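Local coordinates for protein acyl-coenzyme A oxidase acox-1.1 (Caenorhabditis elegans, PDB 5K3H) that catalyses the FAD-dependent desaturation of acyl-CoA thioesters to 2-trans-enoyl-CoA with release of hydrogen peroxide, the first step of peroxisomal beta-oxidation, at residues G96-Y99 with H100-N103; M440-Q443 with L444-Y447; S461-G464 with P465-Y469; W618-D622 with R623-S627. All blocks are in the same frame, centred on the assembly; numbering follows the deposited sequence.

Contact 1: residues G96-Y99 with H100-N103; sequences GELY and HLNN
G96 and H100 open the first turn of the alpha-helix 97-105: H100 N donates to G96 O at 3.0 Å, and the next three i to i+4 bonds follow in step. L101 N reaches E97 O at 2.9 Å, N102 N reaches L98 O at 2.8 Å and N103 N reaches Y99 O at 3.1 Å. G96 is the N-cap; its positive phi of 117° would press any beta carbon against the preceding carbonyl oxygen. On the flank facing the loop with M86 and I90, L98 leans forward over the next turn. Its CD1 meets L101 CD2 at 4.1 Å, and its CG lies near the N102 amide, the two side chains running alongside each other. L101 itself packs between I90, L51 and L82, tying this helix to helices 38-52 and 68-85 in the N-terminal part of the oxidase. Polar ends are held from outside the turn: the E97 carboxylate takes D91 N and a salt bridge from R43, while H100 NE2 bonds to T48 OG1. The exposed Y99 swings along the helix, its CG trans to the backbone N (chi1 -174°), which brings one ring face to the N103 amide. Ring and amide planes are 77° apart, and N103 ND2 sits over that face near the rim, 3.7 Å from Y99 CE2.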
loop_
_atom_site.group_PDB
_atom_site.type_symbol
_atom_site.label_atom_id
_atom_site.label_comp_id
_atom_site.label_asym_id
_atom_site.label_seq_id
_atom_site.Cartn_x
_atom_site.Cartn_y
_atom_site.Cartn_z
ATOM N N GLY B 96 18.334 17.237 -14.924
ATOM C CA GLY B 96 17.152 18.047 -14.715
ATOM C C GLY B 96 16.425 18.058 -16.039
ATOM O O GLY B 96 15.270 17.620 -16.114
ATOM N N GLU B 97 17.112 18.475 -17.113
ATOM C CA GLU B 97 16.523 18.314 -18.439
ATOM C C GLU B 97 16.483 16.842 -18.824
ATOM O O GLU B 97 15.541 16.393 -19.488
ATOM C CB GLU B 97 17.276 19.133 -19.500
ATOM C CG GLU B 97 17.273 20.651 -19.282
ATOM C CD GLU B 97 17.503 21.474 -20.567
ATOM O OE1 GLU B 97 17.769 20.899 -21.654
ATOM O OE2 GLU B 97 17.420 22.719 -20.480
ATOM N N LEU B 98 17.512 16.084 -18.441
ATOM C CA LEU B 98 17.528 14.646 -18.703
ATOM C C LEU B 98 16.570 13.908 -17.768
ATOM O O LEU B 98 15.878 12.976 -18.181
ATOM C CB LEU B 98 18.960 14.112 -18.556
ATOM C CG LEU B 98 19.281 12.641 -18.806
ATOM C CD1 LEU B 98 19.042 12.264 -20.263
ATOM C CD2 LEU B 98 20.722 12.337 -18.434
ATOM N N TYR B 99 16.488 14.340 -16.512
ATOM C CA TYR B 99 15.537 13.746 -15.585
ATOM C C TYR B 99 14.112 13.896 -16.117
ATOM O O TYR B 99 13.342 12.929 -16.152
ATOM C CB TYR B 99 15.703 14.411 -14.218
ATOM C CG TYR B 99 14.873 13.805 -13.121
ATOM C CD1 TYR B 99 15.104 12.504 -12.699
ATOM C CD2 TYR B 99 13.852 14.527 -12.509
ATOM C CE1 TYR B 99 14.366 11.937 -11.700
ATOM C CE2 TYR B 99 13.102 13.965 -11.500
ATOM C CZ TYR B 99 13.361 12.665 -11.101
ATOM O OH TYR B 99 12.612 12.068 -10.101
ATOM N N HIS B 100 13.756 15.102 -16.570
ATOM C CA HIS B 100 12.447 15.324 -17.184
ATOM C C HIS B 100 12.274 14.508 -18.466
ATOM O O HIS B 100 11.261 13.818 -18.645
ATOM C CB HIS B 100 12.256 16.818 -17.452
ATOM C CG HIS B 100 10.983 17.154 -18.165
ATOM N ND1 HIS B 100 9.739 16.871 -17.641
ATOM C CD2 HIS B 100 10.764 17.824 -19.323
ATOM C CE1 HIS B 100 8.807 17.311 -18.472
ATOM N NE2 HIS B 100 9.404 17.885 -19.506
ATOM N N LEU B 101 13.263 14.561 -19.363
ATOM C CA LEU B 101 13.191 13.800 -20.603
ATOM C C LEU B 101 12.924 12.320 -20.335
ATOM O O LEU B 101 12.046 11.713 -20.963
ATOM C CB LEU B 101 14.500 13.983 -21.383
ATOM C CG LEU B 101 14.775 13.179 -22.657
ATOM C CD1 LEU B 101 13.861 13.583 -23.809
ATOM C CD2 LEU B 101 16.249 13.317 -23.037
ATOM N N ASN B 102 13.639 11.729 -19.374
ATOM C CA ASN B 102 13.426 10.319 -19.081
ATOM C C ASN B 102 12.029 10.065 -18.515
ATOM O O ASN B 102 11.403 9.048 -18.844
ATOM C CB ASN B 102 14.522 9.798 -18.147
ATOM C CG ASN B 102 15.864 9.495 -18.893
ATOM O OD1 ASN B 102 15.923 9.424 -20.139
ATOM N ND2 ASN B 102 16.935 9.334 -18.122
ATOM N N ASN B 103 11.515 10.971 -17.666
ATOM C CA ASN B 103 10.167 10.791 -17.106
ATOM C C ASN B 103 9.103 10.761 -18.198
ATOM O O ASN B 103 8.178 9.946 -18.138
ATOM C CB ASN B 103 9.824 11.915 -16.124
ATOM C CG ASN B 103 10.638 11.879 -14.864
ATOM O OD1 ASN B 103 11.079 10.822 -14.413
ATOM N ND2 ASN B 103 10.851 13.053 -14.277
#

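Contact 2: residues M440-Q443 with L444-Y447; sequences MLLQ and LARY
R446 lays its CG 3.4 Å from L442 O and then runs out, extended as far as NE, to bring its flat guanidinium against W524 in a cation-pi contact, at an exposed point of the alpha-helix 437-456. The other flat groups turn to helix 382-408: the Y447 ring packs on A385 with its hydroxyl bonded to D382, and Q443 OE1 bonds to S388 OG. Q443 gets there with CG trans to its backbone N (chi1 174°) and an extended chain. Three i to i+4 bonds link the segments. L444 N bonds to M440 O at 3.3 Å, R446 N to L442 O at 3.0 Å, and A445 N to L441 O at 2.8 Å, the last lying in the carbonyl plane. L441 O is gripped twice, since S535 OG of helix 520-553 also bonds to it. The L441 side chain lies about 3 Å from that of S392 and about 4 Å from that of R536, both ATP-binding residues, consistent with this turn lying behind part of the ATP site shared between subunits. Along the flank facing N532, L442 CD2 rests 4.1 Å from A445 CB, and A445 CB in turn sits 3.3 Å from L442 O.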
loop_
_atom_site.group_PDB
_atom_site.type_symbol
_atom_site.label_atom_id
_atom_site.label_comp_id
_atom_site.label_asym_id
_atom_site.label_seq_id
_atom_site.Cartn_x
_atom_site.Cartn_y
_atom_site.Cartn_z
ATOM N N MET B 440 18.152 3.414 8.822
ATOM C CA MET B 440 18.325 4.840 8.582
ATOM C C MET B 440 17.868 5.656 9.791
ATOM O O MET B 440 18.550 6.616 10.187
ATOM C CB MET B 440 17.591 5.291 7.319
ATOM C CG MET B 440 18.119 4.708 6.024
ATOM S SD MET B 440 17.193 5.284 4.571
ATOM C CE MET B 440 15.761 4.207 4.447
ATOM N N LEU B 441 16.734 5.285 10.406
ATOM C CA LEU B 441 16.261 6.064 11.548
ATOM C C LEU B 441 17.149 5.868 12.764
ATOM O O LEU B 441 17.424 6.828 13.493
ATOM C CB LEU B 441 14.822 5.709 11.921
ATOM C CG LEU B 441 13.739 6.226 11.000
ATOM C CD1 LEU B 441 12.430 5.612 11.433
ATOM C CD2 LEU B 441 13.690 7.752 10.999
ATOM N N LEU B 442 17.618 4.643 13.004
ATOM C CA LEU B 442 18.458 4.422 14.177
ATOM C C LEU B 442 19.870 5.011 13.988
ATOM O O LEU B 442 20.540 5.324 14.980
ATOM C CB LEU B 442 18.443 2.918 14.514
ATOM C CG LEU B 442 17.173 2.385 15.240
ATOM C CD1 LEU B 442 17.147 0.877 15.362
ATOM C CD2 LEU B 442 17.053 2.955 16.637
ATOM N N GLN B 443 20.310 5.227 12.747
ATOM C CA GLN B 443 21.520 6.009 12.524
ATOM C C GLN B 443 21.339 7.473 12.947
ATOM O O GLN B 443 22.241 8.070 13.549
ATOM C CB GLN B 443 21.904 5.925 11.058
ATOM C CG GLN B 443 23.065 6.795 10.657
ATOM C CD GLN B 443 23.534 6.428 9.281
ATOM O OE1 GLN B 443 23.859 7.296 8.461
ATOM N NE2 GLN B 443 23.540 5.124 8.996
ATOM N N LEU B 444 20.193 8.084 12.621
ATOM C CA LEU B 444 19.884 9.402 13.170
ATOM C C LEU B 444 19.742 9.342 14.688
ATOM O O LEU B 444 20.148 10.271 15.398
ATOM C CB LEU B 444 18.612 9.961 12.517
ATOM C CG LEU B 444 17.964 11.256 13.041
ATOM C CD1 LEU B 444 18.949 12.412 13.112
ATOM C CD2 LEU B 444 16.782 11.628 12.148
ATOM N N ALA B 445 19.169 8.258 15.203
ATOM C CA ALA B 445 19.003 8.125 16.649
ATOM C C ALA B 445 20.333 8.210 17.385
ATOM O O ALA B 445 20.414 8.832 18.446
ATOM C CB ALA B 445 18.311 6.804 16.984
ATOM N N ARG B 446 21.381 7.563 16.853
ATOM C CA ARG B 446 22.702 7.626 17.484
ATOM C C ARG B 446 23.190 9.063 17.591
ATOM O O ARG B 446 23.722 9.473 18.633
ATOM C CB ARG B 446 23.708 6.756 16.715
ATOM C CG ARG B 446 23.424 5.248 16.798
ATOM C CD ARG B 446 24.686 4.398 16.628
ATOM N NE ARG B 446 24.447 2.998 17.011
ATOM C CZ ARG B 446 24.522 2.519 18.263
ATOM N NH1 ARG B 446 24.845 3.313 19.279
ATOM N NH2 ARG B 446 24.274 1.236 18.509
ATOM N N TYR B 447 22.989 9.843 16.526
ATOM C CA TYR B 447 23.389 11.241 16.512
ATOM C C TYR B 447 22.555 12.087 17.472
ATOM O O TYR B 447 23.076 13.022 18.087
ATOM C CB TYR B 447 23.298 11.768 15.087
ATOM C CG TYR B 447 23.547 13.243 14.961
ATOM C CD1 TYR B 447 24.814 13.756 15.126
ATOM C CD2 TYR B 447 22.512 14.116 14.629
ATOM C CE1 TYR B 447 25.053 15.109 15.003
ATOM C CE2 TYR B 447 22.732 15.461 14.493
ATOM C CZ TYR B 447 24.012 15.948 14.683
ATOM O OH TYR B 447 24.266 17.289 14.562
#

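Contact 3: residues S461-G464 with P465-Y469; sequences SQLG and PLVAY
L463 and V467 meet nearly at a right angle across a type I beta-turn, G464-P465-L466-V467, in the loop between helices 437-456 and 489-515. The L463 side chain points toward the turn, its CG opposite the carbonyl carbon (chi1 -69°), so that CD2 comes within 3.4 Å of V467 CG1. That is tight for two methyl groups. The first torsion of V467 lies away from its staggered positions at 91°, which suggests local strain. L463 CD1 runs past the backbone, 3.8 Å from V467 O and 4.0 Å from A468 O. V467 N closes the turn on G464 O at 3.1 Å, coming in well above the carbonyl plane, 59° out of it. P465 fills the second position, where its ring fixes the backbone angle the turn requires. The bend then continues to A468, whose CB lies 3.6 Å from G464 O. The two hydrophobic side chains settle onto the end of helix 437-456, L463 on S451 and V455 and V467 on S451. P465 and L466 touch D382 and L386 of helix 382-408, respectively; L466 N makes a weak bond to D382. Y469 leads away from the turn: its ring packs on Q496 and A499 of helix 489-515, and its OH bonds to H538 ND1 of helix 520-553. Within the turn itself, V467 CG1 also leans to 3.6 Å from G464 O.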
loop_
_atom_site.group_PDB
_atom_site.type_symbol
_atom_site.label_atom_id
_atom_site.label_comp_id
_atom_site.label_asym_id
_atom_site.label_seq_id
_atom_site.Cartn_x
_atom_site.Cartn_y
_atom_site.Cartn_z
ATOM N N SER B 461 26.337 24.402 24.092
ATOM C CA SER B 461 26.952 25.303 23.130
ATOM C C SER B 461 27.691 24.557 22.031
ATOM O O SER B 461 27.964 25.156 20.990
ATOM C CB SER B 461 27.914 26.255 23.846
ATOM O OG SER B 461 29.041 25.546 24.339
ATOM N N GLN B 462 27.970 23.259 22.210
ATOM C CA GLN B 462 28.698 22.497 21.199
ATOM C C GLN B 462 27.795 21.866 20.139
ATOM O O GLN B 462 28.310 21.237 19.205
ATOM C CB GLN B 462 29.541 21.394 21.860
ATOM C CG GLN B 462 30.585 21.955 22.810
ATOM C CD GLN B 462 31.558 20.925 23.356
ATOM O OE1 GLN B 462 31.425 19.722 23.124
ATOM N NE2 GLN B 462 32.514 21.395 24.146
ATOM N N LEU B 463 26.481 22.071 20.235
ATOM C CA LEU B 463 25.524 21.469 19.315
ATOM C C LEU B 463 25.591 22.137 17.944
ATOM O O LEU B 463 25.713 23.360 17.840
ATOM C CB LEU B 463 24.114 21.601 19.884
ATOM C CG LEU B 463 23.719 20.801 21.127
ATOM C CD1 LEU B 463 22.496 21.407 21.814
ATOM C CD2 LEU B 463 23.414 19.377 20.738
ATOM N N GLY B 464 25.521 21.325 16.887
ATOM C CA GLY B 464 25.387 21.830 15.533
ATOM C C GLY B 464 24.108 22.619 15.320
ATOM O O GLY B 464 23.186 22.573 16.138
ATOM N N PRO B 465 24.031 23.384 14.228
ATOM C CA PRO B 465 22.847 24.247 14.041
ATOM C C PRO B 465 21.534 23.495 13.879
ATOM O O PRO B 465 20.500 23.962 14.369
ATOM C CB PRO B 465 23.202 25.054 12.781
ATOM C CG PRO B 465 24.264 24.276 12.091
ATOM C CD PRO B 465 25.040 23.584 13.176
ATOM N N LEU B 466 21.535 22.345 13.208
ATOM C CA LEU B 466 20.306 21.586 13.007
ATOM C C LEU B 466 19.831 20.905 14.289
ATOM O O LEU B 466 18.716 20.371 14.339
ATOM C CB LEU B 466 20.527 20.570 11.894
ATOM C CG LEU B 466 20.912 21.194 10.548
ATOM C CD1 LEU B 466 21.150 20.139 9.477
ATOM C CD2 LEU B 466 19.835 22.177 10.120
ATOM N N VAL B 467 20.641 20.934 15.346
ATOM C CA VAL B 467 20.333 20.210 16.570
ATOM C C VAL B 467 20.405 21.110 17.798
ATOM O O VAL B 467 20.151 20.648 18.920
ATOM C CB VAL B 467 21.265 18.975 16.696
ATOM C CG1 VAL B 467 22.538 19.225 17.430
ATOM C CG2 VAL B 467 20.521 17.776 17.168
ATOM N N ALA B 468 20.641 22.415 17.593
ATOM C CA ALA B 468 20.759 23.388 18.679
ATOM C C ALA B 468 19.485 23.503 19.483
ATOM O O ALA B 468 19.539 23.802 20.676
ATOM C CB ALA B 468 21.097 24.764 18.122
ATOM N N TYR B 469 18.331 23.334 18.835
ATOM C CA TYR B 469 17.061 23.398 19.542
ATOM C C TYR B 469 17.026 22.409 20.700
ATOM O O TYR B 469 16.169 22.537 21.584
ATOM C CB TYR B 469 15.907 23.142 18.565
ATOM C CG TYR B 469 15.691 21.691 18.192
ATOM C CD1 TYR B 469 16.458 21.083 17.216
ATOM C CD2 TYR B 469 14.687 20.937 18.806
ATOM C CE1 TYR B 469 16.257 19.751 16.880
ATOM C CE2 TYR B 469 14.475 19.613 18.475
ATOM C CZ TYR B 469 15.263 19.024 17.516
ATOM O OH TYR B 469 15.061 17.708 17.163
#

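Contact 4: residues W618-D622 with R623-S627; sequences WEFSD and RELRS
F620 and E624 form the compact inner part of this turn, where CD1 of the ring lies 3.4 Å from E624 OE2. Ring and carboxylate planes stand 74° apart. E624 stretches out with CG and CD both trans, bringing the carboxylate obliquely up to the ring, and its OE2 is held by Y308 of helix 300-319. L625, on the same buried flank, packs on Y308 too, while F620 rests on S307 and Y35. Next to this pair S621 is gripped at several points. Its OG, in the cramped place between backbone N and carbonyl carbon (chi1 70°), accepts from E624 N at 3.3 Å and also bonds to E104 OE2. Its carbonyl receives L625 N at 2.8 Å, nearly in line with the C=O bond, and a weak bond from E624 N. R623 NH2 makes a salt bridge to E104 OE1.

The D622-S627 side is packed less directly, a water taking part in place of side-chain contact. That water donates to D622 OD1 at 2.8 Å and to S627 O at 2.6 Å; the D622 carboxylate is also held by R632. R626 N closes on D622 O at 3.0 Å. R623 O sits 3.0 Å above the plane of the R626 guanidinium, over its centre, while R626 NE makes a salt bridge to D59 and NH2 bonds to the main-chain O of E104. With serine capping its N-terminus and R626 leaving it in a left-handed conformation, the arrangement is that of an N-capped single-turn helix, 622-625, following the long helix 590-616.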
loop_
_atom_site.group_PDB
_atom_site.type_symbol
_atom_site.label_atom_id
_atom_site.label_comp_id
_atom_site.label_asym_id
_atom_site.label_seq_id
_atom_site.Cartn_x
_atom_site.Cartn_y
_atom_site.Cartn_z
ATOM N N TRP B 618 2.773 21.654 -11.264
ATOM C CA TRP B 618 3.883 20.740 -11.518
ATOM C C TRP B 618 4.040 20.419 -13.002
ATOM O O TRP B 618 5.065 19.846 -13.392
ATOM C CB TRP B 618 3.681 19.470 -10.714
ATOM C CG TRP B 618 3.819 19.726 -9.287
ATOM C CD1 TRP B 618 2.953 20.416 -8.499
ATOM C CD2 TRP B 618 4.881 19.299 -8.446
ATOM N NE1 TRP B 618 3.416 20.457 -7.208
ATOM C CE2 TRP B 618 4.603 19.771 -7.151
ATOM C CE3 TRP B 618 6.039 18.554 -8.654
ATOM C CZ2 TRP B 618 5.437 19.518 -6.068
ATOM C CZ3 TRP B 618 6.876 18.304 -7.568
ATOM C CH2 TRP B 618 6.562 18.786 -6.294
ATOM N N GLU B 619 3.017 20.727 -13.799
ATOM C CA GLU B 619 3.031 20.678 -15.253
ATOM C C GLU B 619 3.522 19.326 -15.774
ATOM O O GLU B 619 4.566 19.213 -16.417
ATOM C CB GLU B 619 3.839 21.860 -15.785
ATOM C CG GLU B 619 3.135 23.160 -15.453
ATOM C CD GLU B 619 3.775 24.335 -16.088
ATOM O OE1 GLU B 619 5.023 24.334 -16.220
ATOM O OE2 GLU B 619 3.036 25.254 -16.474
ATOM N N PHE B 620 2.709 18.300 -15.484
ATOM C CA PHE B 620 2.890 16.957 -16.033
ATOM C C PHE B 620 1.967 16.768 -17.231
ATOM O O PHE B 620 0.738 16.853 -17.094
ATOM C CB PHE B 620 2.588 15.887 -14.995
ATOM C CG PHE B 620 3.392 16.007 -13.750
ATOM C CD1 PHE B 620 4.782 16.133 -13.806
ATOM C CD2 PHE B 620 2.780 15.969 -12.515
ATOM C CE1 PHE B 620 5.530 16.236 -12.660
ATOM C CE2 PHE B 620 3.532 16.081 -11.366
ATOM C CZ PHE B 620 4.905 16.216 -11.451
ATOM N N SER B 621 2.554 16.481 -18.393
ATOM C CA SER B 621 1.755 16.131 -19.554
ATOM C C SER B 621 1.134 14.745 -19.367
ATOM O O SER B 621 1.563 13.954 -18.521
ATOM C CB SER B 621 2.623 16.157 -20.810
ATOM O OG SER B 621 3.551 15.086 -20.798
ATOM N N ASP B 622 0.096 14.463 -20.164
ATOM C CA ASP B 622 -0.507 13.131 -20.165
ATOM C C ASP B 622 0.506 12.074 -20.554
ATOM O O ASP B 622 0.508 10.967 -19.993
ATOM C CB ASP B 622 -1.703 13.085 -21.120
ATOM C CG ASP B 622 -2.940 13.655 -20.515
ATOM O OD1 ASP B 622 -2.912 13.821 -19.275
ATOM O OD2 ASP B 622 -3.917 13.954 -21.252
ATOM N N ARG B 623 1.388 12.391 -21.509
ATOM C CA ARG B 623 2.402 11.416 -21.888
ATOM C C ARG B 623 3.290 11.060 -20.699
ATOM O O ARG B 623 3.765 9.925 -20.598
ATOM C CB ARG B 623 3.237 11.942 -23.064
ATOM C CG ARG B 623 2.509 11.899 -24.455
ATOM C CD ARG B 623 3.471 12.103 -25.636
ATOM N NE ARG B 623 4.539 13.013 -25.218
ATOM C CZ ARG B 623 4.451 14.346 -25.236
ATOM N NH1 ARG B 623 3.343 14.942 -25.673
ATOM N NH2 ARG B 623 5.475 15.081 -24.818
ATOM N N GLU B 624 3.515 11.997 -19.778
ATOM C CA GLU B 624 4.294 11.665 -18.587
ATOM C C GLU B 624 3.445 10.979 -17.523
ATOM O O GLU B 624 3.878 9.985 -16.922
ATOM C CB GLU B 624 4.942 12.921 -18.003
ATOM C CG GLU B 624 5.748 12.669 -16.749
ATOM C CD GLU B 624 6.386 13.931 -16.180
ATOM O OE1 GLU B 624 6.280 15.004 -16.792
ATOM O OE2 GLU B 624 6.992 13.852 -15.101
ATOM N N LEU B 625 2.251 11.524 -17.257
ATOM C CA LEU B 625 1.449 11.097 -16.112
ATOM C C LEU B 625 0.919 9.681 -16.286
ATOM O O LEU B 625 0.819 8.930 -15.309
ATOM C CB LEU B 625 0.292 12.078 -15.892
ATOM C CG LEU B 625 -0.446 11.949 -14.564
ATOM C CD1 LEU B 625 0.568 12.173 -13.477
ATOM C CD2 LEU B 625 -1.565 12.967 -14.434
ATOM N N ARG B 626 0.492 9.333 -17.499
ATOM C CA ARG B 626 0.126 7.972 -17.873
ATOM C C ARG B 626 -1.118 7.466 -17.148
ATOM O O ARG B 626 -1.252 6.267 -16.886
ATOM C CB ARG B 626 1.300 7.025 -17.654
ATOM C CG ARG B 626 2.298 7.118 -18.784
ATOM C CD ARG B 626 3.615 6.421 -18.499
ATOM N NE ARG B 626 4.501 6.518 -19.658
ATOM C CZ ARG B 626 5.470 7.418 -19.817
ATOM N NH1 ARG B 626 5.710 8.314 -18.868
ATOM N NH2 ARG B 626 6.203 7.411 -20.929
ATOM N N SER B 627 -2.072 8.348 -16.861
ATOM C CA SER B 627 -3.265 7.981 -16.114
ATOM C C SER B 627 -4.486 8.423 -16.887
ATOM O O SER B 627 -4.553 9.575 -17.324
ATOM C CB SER B 627 -3.282 8.625 -14.725
ATOM O OG SER B 627 -4.551 8.481 -14.094
HETATM O O HOH W 1 -2.815 11.281 -18.092
#

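How the contacts relate
The four local contacts follow one another along the chain but gather into two pairs in space. Contacts 1 and 4 have centres 13 Å apart and touch: N103 O lies 3.0 Å from R626 NH1, a probable hydrogen bond, and H100 and N103 pack on E624. Helix 38-52 borders both. Contacts 2 and 3 have centres 16 Å apart, with Y447 OH 3.9 Å from V467 CG1; D382 of helix 382-408 serves both. The pairs are far apart: contacts 2 and 4, on opposite sides of the chain's centre, lie 37 Å apart between centres. Thus one pair joins the N-terminal and C-terminal parts of the chain, and contact 2 of the other pair adjoins ATP-binding residues.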